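Local coordinates for ABC transporter, substrate binding protein (Agrobacterium tumefaciens, PDB 3C9H) that probably binds a solute in the periplasm and delivers it to an ABC transporter for uptake, and also binds magnesium, at residues A[131-136]-A[261-266]. Numbering follows the deposited sequence.
Sequences ALTFEP and MSRIGL
Glu-135 OE2 is gripped by two donors, Arg-263 NE and the hydroxyl of Thr-133. The NE bond is 2.7 Å from Arg-263 NE to Glu-135 OE2 and bent, with an N-H...O angle of 136°. It uses the syn lone pair of OE2, while Thr-133 OG1 donates to the anti lone pair. The second arm of the salt bridge runs 2.9 Å from Arg-263 NH2 to Glu-135 OE1. Arg-263 thus meets the Glu-135 carboxylate side-on, one nitrogen to each oxygen, and the two planes are nearly coplanar. Glu-135 OE1 is also hydrogen-bonded to Ser-237 OG.

Thr-133 OG1 sits between its own backbone N and carbonyl carbon (chi1 69°). There OG1 of Thr-133 accepts a nearly straight bond from Arg-263 N, 2.8 Å away. The hydroxyl thus accepts from the Arg-263 backbone and donates to the carboxylate that holds the Arg-263 side chain. Beside it, Thr-133 CG2 packs against CB and CD of Arg-263.

Ser-262 OG donates to Thr-133 O over 2.7 Å, in the carbonyl plane. Ser-262 CB rests 3.6 Å from Ala-131 CB.

Regular antiparallel pairing is interrupted here. Glu-135 and Met-261 form a hydrogen-bonded pair, and Ala-131 faces Ile-264 in a non-hydrogen-bonded one, but the register slips by one residue between them. The side-chain bonds of Thr-133 and Ser-262 bridge this break. Leu-132 N still reaches Arg-263 O, and Leu-132 CD1 lies by Gly-265.

The contact is buried near the centre of the molecule, consistent with the inter-lobe hinge of a two-lobed periplasmic binding protein. Arg-263 lies near the magnesium ligands Ser-41 and Asp-43. Its NH1 binds a citrate, probably from the crystallisation liquor. The two bonds to Glu-135 should restrict guanidinium rotation and leave NH1 turned to this anion, consistent with a place in the solute pocket.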
# COMPACT_ATOMS: atom_id res chain seq x y z
N ALA A 131 1.28 -11.99 -1.90
CA ALA A 131 1.96 -10.72 -1.67
C ALA A 131 2.90 -10.50 -2.83
O ALA A 131 3.72 -11.37 -3.14
CB ALA A 131 2.79 -10.79 -0.37
N LEU A 132 2.82 -9.33 -3.45
CA LEU A 132 3.55 -9.10 -4.73
C LEU A 132 4.61 -8.01 -4.74
O LEU A 132 5.36 -7.90 -5.73
CB LEU A 132 2.53 -8.83 -5.85
CG LEU A 132 1.51 -9.96 -6.07
CD1 LEU A 132 0.35 -9.47 -6.99
CD2 LEU A 132 2.20 -11.19 -6.65
N THR A 133 4.65 -7.19 -3.68
CA THR A 133 5.55 -6.06 -3.57
C THR A 133 6.10 -6.02 -2.15
O THR A 133 5.62 -6.74 -1.27
CB THR A 133 4.81 -4.72 -3.81
OG1 THR A 133 3.90 -4.46 -2.72
CG2 THR A 133 4.04 -4.74 -5.16
N PHE A 134 7.06 -5.13 -1.91
CA PHE A 134 7.68 -4.97 -0.58
C PHE A 134 7.92 -3.45 -0.41
O PHE A 134 8.91 -2.92 -0.90
CB PHE A 134 8.98 -5.80 -0.59
CG PHE A 134 9.57 -6.09 0.76
CD1 PHE A 134 9.03 -7.08 1.58
CD2 PHE A 134 10.70 -5.40 1.19
CE1 PHE A 134 9.61 -7.36 2.84
CE2 PHE A 134 11.28 -5.67 2.44
CZ PHE A 134 10.73 -6.65 3.26
N GLU A 135 6.97 -2.75 0.22
CA GLU A 135 6.92 -1.26 0.24
C GLU A 135 6.89 -0.67 1.66
O GLU A 135 6.03 -1.02 2.44
CB GLU A 135 5.69 -0.77 -0.53
CG GLU A 135 5.79 -1.03 -2.04
CD GLU A 135 4.47 -0.78 -2.75
OE1 GLU A 135 4.10 0.40 -2.90
OE2 GLU A 135 3.78 -1.77 -3.10
N PRO A 136 7.85 0.21 2.01
CA PRO A 136 7.92 0.76 3.36
C PRO A 136 7.04 1.99 3.60
O PRO A 136 6.72 2.71 2.65
CB PRO A 136 9.38 1.14 3.50
CG PRO A 136 9.77 1.61 2.12
CD PRO A 136 8.98 0.65 1.18
N MET A 261 4.81 -3.12 3.97
CA MET A 261 3.63 -3.83 3.51
C MET A 261 3.92 -4.44 2.17
O MET A 261 4.92 -4.11 1.52
CB MET A 261 2.40 -2.91 3.42
CG MET A 261 2.39 -1.90 2.27
SD MET A 261 1.95 -2.43 0.56
CE MET A 261 0.65 -3.54 0.98
N SER A 262 3.02 -5.31 1.75
CA SER A 262 3.14 -5.96 0.46
C SER A 262 1.77 -5.93 -0.17
O SER A 262 0.81 -6.34 0.48
CB SER A 262 3.55 -7.42 0.66
OG SER A 262 4.85 -7.55 1.23
N ARG A 263 1.65 -5.45 -1.41
CA ARG A 263 0.36 -5.47 -2.10
C ARG A 263 -0.05 -6.93 -2.34
O ARG A 263 0.76 -7.76 -2.79
CB ARG A 263 0.44 -4.72 -3.44
CG ARG A 263 0.62 -3.24 -3.26
CD ARG A 263 0.80 -2.50 -4.55
NE ARG A 263 1.36 -1.21 -4.20
CZ ARG A 263 0.66 -0.14 -3.89
NH1 ARG A 263 -0.66 -0.10 -4.03
NH2 ARG A 263 1.31 0.93 -3.48
N ILE A 264 -1.30 -7.24 -2.05
CA ILE A 264 -1.82 -8.60 -2.18
C ILE A 264 -2.79 -8.70 -3.35
O ILE A 264 -3.73 -7.89 -3.46
CB ILE A 264 -2.51 -9.05 -0.86
CG1 ILE A 264 -1.47 -9.28 0.25
CG2 ILE A 264 -3.35 -10.35 -1.07
CD1 ILE A 264 -2.16 -9.75 1.56
N GLY A 265 -2.52 -9.65 -4.23
CA GLY A 265 -3.37 -9.95 -5.35
C GLY A 265 -4.11 -11.26 -5.16
O GLY A 265 -3.58 -12.22 -4.63
N LEU A 266 -5.35 -11.26 -5.61
CA LEU A 266 -6.22 -12.47 -5.59
C LEU A 266 -7.28 -12.34 -6.69
O LEU A 266 -7.54 -11.25 -7.16
CB LEU A 266 -6.87 -12.66 -4.22
CG LEU A 266 -7.82 -11.57 -3.70
CD1 LEU A 266 -9.21 -11.73 -4.32
CD2 LEU A 266 -7.92 -11.57 -2.12